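Long-range contacts in D-galactonate dehydratase family member RspA (Pantoea ananatis, PDB 3T6C), which dehydrates D-gluconate to 2-dehydro-3-deoxy-D-gluconate with low activity in vitro, using one magnesium ion per subunit: residues 172-177 and 241-246; 268-272 and 316-320. One frame throughout, in Å; residues are numbered along the deposited sequence.

Interaction 1 (172-177 and 241-246); sequences QYIRCQ and VELLHD. With MG (magnesium ion), chain C; GCO (D-gluconic acid), chain D.
Two neighbouring parallel strands of the enolase-superfamily barrel, 173-176 and 242-246, pair here and carry Arg175 and Asp246 to the magnesium and D-gluconate site. Four backbone hydrogen bonds join them: Glu242 N to Gln172 O, Ile174 N to Glu242 O, Leu244 N to Ile174 O and Cys176 N to Leu244 O (2.9 Å for the last). Ile174, Cys176 and Leu243 supply apolar bulk beneath helices 156-168 and 219-237, whereas Tyr173 lies alongside the CB and CG of Glu242, whose carboxylate reaches Lys224 of a second subunit.

Beyond the regular pairing, side chains take over. His245 ND1 donates to Cys176 O at 2.9 Å, almost straight (174°) and within the ring plane, while its NE2 is hydrogen-bonded to Tyr222 OH. The bend of Gln177 at chi2 (-67°) lays its amide nearly parallel to that imidazole, with planes 6° apart. An amide suits this place because it both accepts and donates: OE1 takes Asp246 N on a lone pair, and NE2 gives to Asp246 O (3.0 Å). Arg175, hydrogen-bonded to Tyr181 OH, brings NH1 to 3.3 Å from Asp246 OD2, the oxygen that binds magnesium at 2.0 Å; Asp246 OD1 accepts from a magnesium-bound water at 2.6 Å.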
loop_
_atom_site.group_PDB
_atom_site.type_symbol
_atom_site.label_atom_id
_atom_site.label_comp_id
_atom_site.label_asym_id
_atom_site.label_seq_id
_atom_site.Cartn_x
_atom_site.Cartn_y
_atom_site.Cartn_z
ATOM N N GLN A 172 -3.537 -1.940 -42.192
ATOM C CA GLN A 172 -3.709 -3.083 -41.285
ATOM C C GLN A 172 -4.234 -2.732 -39.881
ATOM O O GLN A 172 -4.465 -3.639 -39.048
ATOM C CB GLN A 172 -2.388 -3.838 -41.222
ATOM C CG GLN A 172 -1.952 -4.254 -42.628
ATOM C CD GLN A 172 -0.655 -5.069 -42.627
ATOM O OE1 GLN A 172 0.473 -4.522 -42.421
ATOM N NE2 GLN A 172 -0.793 -6.323 -42.907
ATOM N N TYR A 173 -4.388 -1.433 -39.624
ATOM C CA TYR A 173 -4.813 -0.900 -38.337
ATOM C C TYR A 173 -5.797 0.197 -38.635
ATOM O O TYR A 173 -5.456 1.137 -39.386
ATOM C CB TYR A 173 -3.615 -0.304 -37.592
ATOM C CG TYR A 173 -2.490 -1.292 -37.315
ATOM C CD1 TYR A 173 -1.572 -1.616 -38.312
ATOM C CD2 TYR A 173 -2.324 -1.841 -36.035
ATOM C CE1 TYR A 173 -0.553 -2.470 -38.049
ATOM C CE2 TYR A 173 -1.263 -2.711 -35.779
ATOM C CZ TYR A 173 -0.414 -3.013 -36.794
ATOM O OH TYR A 173 0.642 -3.875 -36.556
ATOM N N ILE A 174 -7.011 0.061 -38.108
ATOM C CA ILE A 174 -8.109 0.961 -38.480
ATOM C C ILE A 174 -8.882 1.404 -37.252
ATOM O O ILE A 174 -9.371 0.537 -36.482
ATOM C CB ILE A 174 -9.045 0.248 -39.464
ATOM C CG1 ILE A 174 -8.228 -0.119 -40.727
ATOM C CG2 ILE A 174 -10.184 1.203 -39.874
ATOM C CD1 ILE A 174 -8.942 -1.091 -41.598
ATOM N N ARG A 175 -8.992 2.727 -37.051
ATOM C CA ARG A 175 -9.843 3.249 -35.970
ATOM C C ARG A 175 -11.273 3.343 -36.498
ATOM O O ARG A 175 -11.485 3.903 -37.576
ATOM C CB ARG A 175 -9.381 4.629 -35.552
ATOM C CG ARG A 175 -10.138 5.112 -34.312
ATOM C CD ARG A 175 -9.745 6.537 -33.962
ATOM N NE ARG A 175 -10.508 7.490 -34.767
ATOM C CZ ARG A 175 -10.550 8.776 -34.455
ATOM N NH1 ARG A 175 -9.860 9.212 -33.423
ATOM N NH2 ARG A 175 -11.327 9.633 -35.127
ATOM N N CYS A 176 -12.233 2.848 -35.741
ATOM C CA CYS A 176 -13.667 2.822 -36.160
ATOM C C CYS A 176 -14.512 3.595 -35.171
ATOM O O CYS A 176 -14.540 3.250 -33.986
ATOM C CB CYS A 176 -14.196 1.375 -36.239
ATOM S SG CYS A 176 -13.252 0.417 -37.488
ATOM N N GLN A 177 -15.161 4.668 -35.660
ATOM C CA GLN A 177 -16.102 5.468 -34.898
ATOM C C GLN A 177 -17.426 5.415 -35.646
ATOM O O GLN A 177 -17.450 5.159 -36.877
ATOM C CB GLN A 177 -15.615 6.928 -34.839
ATOM C CG GLN A 177 -14.176 7.154 -34.377
ATOM C CD GLN A 177 -13.904 6.809 -32.916
ATOM O OE1 GLN A 177 -12.995 6.024 -32.632
ATOM N NE2 GLN A 177 -14.640 7.441 -31.996
ATOM N N VAL A 241 -7.511 -8.144 -38.969
ATOM C CA VAL A 241 -7.273 -6.711 -38.993
ATOM C C VAL A 241 -7.262 -6.162 -37.570
ATOM O O VAL A 241 -8.014 -6.624 -36.716
ATOM C CB VAL A 241 -8.379 -5.994 -39.852
ATOM C CG1 VAL A 241 -9.741 -6.169 -39.233
ATOM C CG2 VAL A 241 -8.046 -4.529 -40.082
ATOM N N GLU A 242 -6.433 -5.147 -37.307
ATOM C CA GLU A 242 -6.465 -4.514 -35.975
ATOM C C GLU A 242 -7.421 -3.336 -35.958
ATOM O O GLU A 242 -7.380 -2.508 -36.878
ATOM C CB GLU A 242 -5.050 -4.002 -35.625
ATOM C CG GLU A 242 -4.017 -5.158 -35.585
ATOM C CD GLU A 242 -4.289 -6.150 -34.473
ATOM O OE1 GLU A 242 -4.747 -5.707 -33.392
ATOM O OE2 GLU A 242 -4.065 -7.379 -34.642
ATOM N N LEU A 243 -8.272 -3.269 -34.933
ATOM C CA LEU A 243 -9.327 -2.260 -34.889
ATOM C C LEU A 243 -9.149 -1.444 -33.603
ATOM O O LEU A 243 -8.787 -1.971 -32.550
ATOM C CB LEU A 243 -10.701 -2.940 -34.857
ATOM C CG LEU A 243 -11.085 -3.764 -36.136
ATOM C CD1 LEU A 243 -12.510 -4.343 -35.941
ATOM C CD2 LEU A 243 -10.987 -2.988 -37.427
ATOM N N LEU A 244 -9.368 -0.145 -33.698
ATOM C CA LEU A 244 -9.121 0.810 -32.595
ATOM C C LEU A 244 -10.386 1.625 -32.374
ATOM O O LEU A 244 -11.209 1.760 -33.278
ATOM C CB LEU A 244 -7.985 1.788 -32.981
ATOM C CG LEU A 244 -6.572 1.225 -33.129
ATOM C CD1 LEU A 244 -6.372 0.300 -34.372
ATOM C CD2 LEU A 244 -5.602 2.352 -33.148
ATOM N N HIS A 245 -10.573 2.147 -31.153
ATOM C CA HIS A 245 -11.714 3.032 -30.899
ATOM C C HIS A 245 -11.274 4.137 -29.945
ATOM O O HIS A 245 -10.505 3.871 -29.011
ATOM C CB HIS A 245 -12.941 2.278 -30.310
ATOM C CG HIS A 245 -14.128 3.177 -30.115
ATOM N ND1 HIS A 245 -14.839 3.717 -31.178
ATOM C CD2 HIS A 245 -14.654 3.716 -28.988
ATOM C CE1 HIS A 245 -15.786 4.518 -30.691
ATOM N NE2 HIS A 245 -15.688 4.540 -29.375
ATOM N N ASP A 246 -11.767 5.355 -30.180
ATOM C CA ASP A 246 -11.426 6.503 -29.329
ATOM C C ASP A 246 -12.668 6.959 -28.558
ATOM O O ASP A 246 -13.642 7.497 -29.170
ATOM C CB ASP A 246 -10.916 7.635 -30.255
ATOM C CG ASP A 246 -10.297 8.820 -29.501
ATOM O OD1 ASP A 246 -10.439 8.944 -28.262
ATOM O OD2 ASP A 246 -9.630 9.651 -30.181
HETATM MG MG MG C . -7.998 10.804 -29.749
HETATM C C1 GCO D . -7.307 11.960 -32.342
HETATM C C2 GCO D . -7.812 13.125 -31.577
HETATM C C3 GCO D . -8.220 14.315 -32.424
HETATM C C4 GCO D . -8.450 15.536 -31.557
HETATM C C5 GCO D . -7.985 16.775 -32.282
HETATM C C6 GCO D . -8.156 18.050 -31.475
HETATM O O1A GCO D . -6.791 12.082 -33.492
HETATM O O1B GCO D . -7.263 10.831 -31.752
HETATM O O2 GCO D . -8.710 12.674 -30.597
HETATM O O3 GCO D . -9.357 13.932 -33.104
HETATM O O4 GCO D . -9.837 15.613 -31.279
HETATM O O5 GCO D . -6.652 16.617 -32.601
HETATM O O6 GCO D . -7.692 19.219 -32.121
HETATM O O HOH W 1 -8.963 11.106 -27.913
#

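Interaction 2 (268-272 and 316-320). With MG (magnesium ion), chain C; GCO (D-gluconic acid), chain D.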
loop_
_atom_site.group_PDB
_atom_site.type_symbol
_atom_site.label_atom_id
_atom_site.label_comp_id
_atom_site.label_asym_id
_atom_site.label_seq_id
_atom_site.Cartn_x
_atom_site.Cartn_y
_atom_site.Cartn_z
ATOM N N LEU A 268 -9.686 -5.323 -29.345
ATOM C CA LEU A 268 -9.238 -4.086 -29.961
ATOM C C LEU A 268 -7.739 -3.913 -29.767
ATOM O O LEU A 268 -7.174 -4.311 -28.726
ATOM C CB LEU A 268 -9.953 -2.877 -29.338
ATOM C CG LEU A 268 -11.299 -2.559 -30.032
ATOM C CD1 LEU A 268 -12.307 -3.696 -29.936
ATOM C CD2 LEU A 268 -11.864 -1.318 -29.395
ATOM N N PHE A 269 -7.098 -3.265 -30.742
ATOM C CA PHE A 269 -5.689 -2.943 -30.616
ATOM C C PHE A 269 -5.516 -1.954 -29.450
ATOM O O PHE A 269 -4.590 -2.103 -28.629
ATOM C CB PHE A 269 -5.153 -2.376 -31.955
ATOM C CG PHE A 269 -3.699 -2.043 -31.927
ATOM C CD1 PHE A 269 -2.761 -3.030 -32.153
ATOM C CD2 PHE A 269 -3.278 -0.720 -31.775
ATOM C CE1 PHE A 269 -1.385 -2.749 -32.154
ATOM C CE2 PHE A 269 -1.879 -0.440 -31.757
ATOM C CZ PHE A 269 -0.963 -1.459 -31.939
ATOM N N PHE A 270 -6.371 -0.939 -29.397
ATOM C CA PHE A 270 -6.517 -0.176 -28.160
ATOM C C PHE A 270 -7.846 0.548 -28.095
ATOM O O PHE A 270 -8.455 0.789 -29.134
ATOM C CB PHE A 270 -5.301 0.728 -27.843
ATOM C CG PHE A 270 -5.015 1.910 -28.806
ATOM C CD1 PHE A 270 -5.929 2.913 -29.099
ATOM C CD2 PHE A 270 -3.723 2.051 -29.339
ATOM C CE1 PHE A 270 -5.599 4.049 -29.901
ATOM C CE2 PHE A 270 -3.387 3.167 -30.151
ATOM C CZ PHE A 270 -4.316 4.161 -30.437
ATOM N N LEU A 271 -8.272 0.857 -26.876
ATOM C CA LEU A 271 -9.373 1.806 -26.565
ATOM C C LEU A 271 -8.697 3.071 -26.056
ATOM O O LEU A 271 -7.917 3.012 -25.064
ATOM C CB LEU A 271 -10.287 1.217 -25.492
ATOM C CG LEU A 271 -11.372 2.162 -24.982
ATOM C CD1 LEU A 271 -12.349 2.528 -26.157
ATOM C CD2 LEU A 271 -12.098 1.492 -23.820
ATOM N N GLU A 272 -8.982 4.187 -26.720
ATOM C CA GLU A 272 -8.233 5.425 -26.460
ATOM C C GLU A 272 -9.064 6.408 -25.599
ATOM O O GLU A 272 -10.315 6.524 -25.729
ATOM C CB GLU A 272 -7.857 6.067 -27.799
ATOM C CG GLU A 272 -7.167 7.428 -27.744
ATOM C CD GLU A 272 -7.082 8.008 -29.132
ATOM O OE1 GLU A 272 -7.219 7.224 -30.125
ATOM O OE2 GLU A 272 -6.793 9.226 -29.236
ATOM N N ASP A 316 -1.209 1.061 -22.024
ATOM C CA ASP A 316 -0.316 0.345 -22.929
ATOM C C ASP A 316 0.305 1.166 -24.030
ATOM O O ASP A 316 1.283 0.737 -24.645
ATOM C CB ASP A 316 -1.112 -0.812 -23.512
ATOM C CG ASP A 316 -1.788 -1.593 -22.413
ATOM O OD1 ASP A 316 -3.033 -1.520 -22.289
ATOM O OD2 ASP A 316 -1.014 -2.261 -21.641
ATOM N N TYR A 317 -0.276 2.356 -24.270
ATOM C CA TYR A 317 0.192 3.265 -25.329
ATOM C C TYR A 317 0.111 4.665 -24.831
ATOM O O TYR A 317 -0.934 5.095 -24.334
ATOM C CB TYR A 317 -0.706 3.175 -26.604
ATOM C CG TYR A 317 -0.647 1.794 -27.248
ATOM C CD1 TYR A 317 -1.561 0.804 -26.879
ATOM C CD2 TYR A 317 0.331 1.478 -28.187
ATOM C CE1 TYR A 317 -1.488 -0.495 -27.437
ATOM C CE2 TYR A 317 0.408 0.176 -28.755
ATOM C CZ TYR A 317 -0.512 -0.762 -28.381
ATOM O OH TYR A 317 -0.456 -2.031 -28.912
ATOM N N ILE A 318 1.199 5.402 -25.001
ATOM C CA ILE A 318 1.248 6.831 -24.648
ATOM C C ILE A 318 1.006 7.621 -25.943
ATOM O O ILE A 318 1.593 7.371 -26.997
ATOM C CB ILE A 318 2.592 7.159 -23.930
ATOM C CG1 ILE A 318 2.605 8.632 -23.498
ATOM C CG2 ILE A 318 3.787 6.974 -24.836
ATOM C CD1 ILE A 318 1.516 8.973 -22.465
ATOM N N ARG A 319 0.020 8.512 -25.843
ATOM C CA ARG A 319 -0.573 9.257 -26.967
ATOM C C ARG A 319 -0.145 10.699 -27.180
ATOM O O ARG A 319 -0.837 11.446 -27.898
ATOM C CB ARG A 319 -2.115 9.162 -26.932
ATOM C CG ARG A 319 -2.644 7.733 -27.130
ATOM C CD ARG A 319 -2.790 7.440 -28.643
ATOM N NE ARG A 319 -3.709 8.405 -29.274
ATOM C CZ ARG A 319 -3.588 8.871 -30.531
ATOM N NH1 ARG A 319 -2.525 8.578 -31.311
ATOM N NH2 ARG A 319 -4.533 9.678 -31.035
ATOM N N CYS A 320 0.902 11.137 -26.497
ATOM C CA CYS A 320 1.133 12.596 -26.493
ATOM C C CYS A 320 1.150 13.216 -27.872
ATOM O O CYS A 320 1.674 12.632 -28.871
ATOM C CB CYS A 320 2.479 12.908 -25.881
ATOM S SG CYS A 320 2.557 12.361 -24.128
HETATM MG MG MG C . -7.998 10.804 -29.749
HETATM C C1 GCO D . -7.307 11.960 -32.342
HETATM C C2 GCO D . -7.812 13.125 -31.577
HETATM C C3 GCO D . -8.220 14.315 -32.424
HETATM C C4 GCO D . -8.450 15.536 -31.557
HETATM C C5 GCO D . -7.985 16.775 -32.282
HETATM C C6 GCO D . -8.156 18.050 -31.475
HETATM O O1A GCO D . -6.791 12.082 -33.492
HETATM O O1B GCO D . -7.263 10.831 -31.752
HETATM O O2 GCO D . -8.710 12.674 -30.597
HETATM O O3 GCO D . -9.357 13.932 -33.104
HETATM O O4 GCO D . -9.837 15.613 -31.279
HETATM O O5 GCO D . -6.652 16.617 -32.601
HETATM O O6 GCO D . -7.692 19.219 -32.121
HETATM O O HOH W 2 -2.415 -3.715 -28.448
HETATM O O HOH W 1 -8.963 11.106 -27.913
#
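Glu272 and Arg319 meet beside the magnesium ion at the C-terminal end of the barrel strands, where the enolase superfamily places its catalytic site; strand 294-296 lies between their strands, so no backbone hydrogen bonds join the two segments, and side chains with one bridging water make the contact. Glu272 OE2 binds magnesium at 2.0 Å and also accepts from Arg319 NH2 at 2.9 Å in a salt bridge. The donor comes from above the carboxylate plane, 44° out of it, and the two flat groups are turned 72° apart. The Arg319 chain bends at chi2 and chi3 (chi2 -87°), which brings NH2 within 3.0 Å of O1B, the gluconate carboxylate oxygen on the metal. Glu375 forms a second salt bridge with NH2, and NH1 donates to Ala346 O; a guanidinium suits a site with so many acceptors.

Toward the N-terminal ends of the strands, Phe269, Phe270 and Tyr317 form an aromatic cluster. Phe270 CD2 sits over one face of the Tyr317 ring, 3.5 Å from CD1, and its CZ touches Arg319 CD. Tyr317 OH lies over a face of Phe269, yet its polar needs are met: it is hydrogen-bonded to Arg344 and a water (2.6 Å) that donates to Phe269 O at 2.7 Å. At the metal, Arg319 probably offsets part of the negative charge of Glu272 and the substrate carboxylate, along with the magnesium ion.

Overall arrangement
Following the chain from the N terminus, interaction 1 closes first, when the chain, after helix 219-237, enters strand 242-246 and pairs with strand 173-176. Interaction 2 opens afterwards at 268-272 and closes at 316-320, with strand 294-296 in between; the two loops are in series, neither nesting nor crossing. Strands 242-246 and 270-272 are sheet neighbours and join the contacts: Leu243 O lies 2.8 Å from Phe269 N, and Leu244 CD2 packs at 3.5 Å against Phe270 CZ. Together the contacts span one arc of the barrel wall, from 173-176 round to 317-318, and Asp246 and Glu272, with Glu298, converge on one magnesium ion.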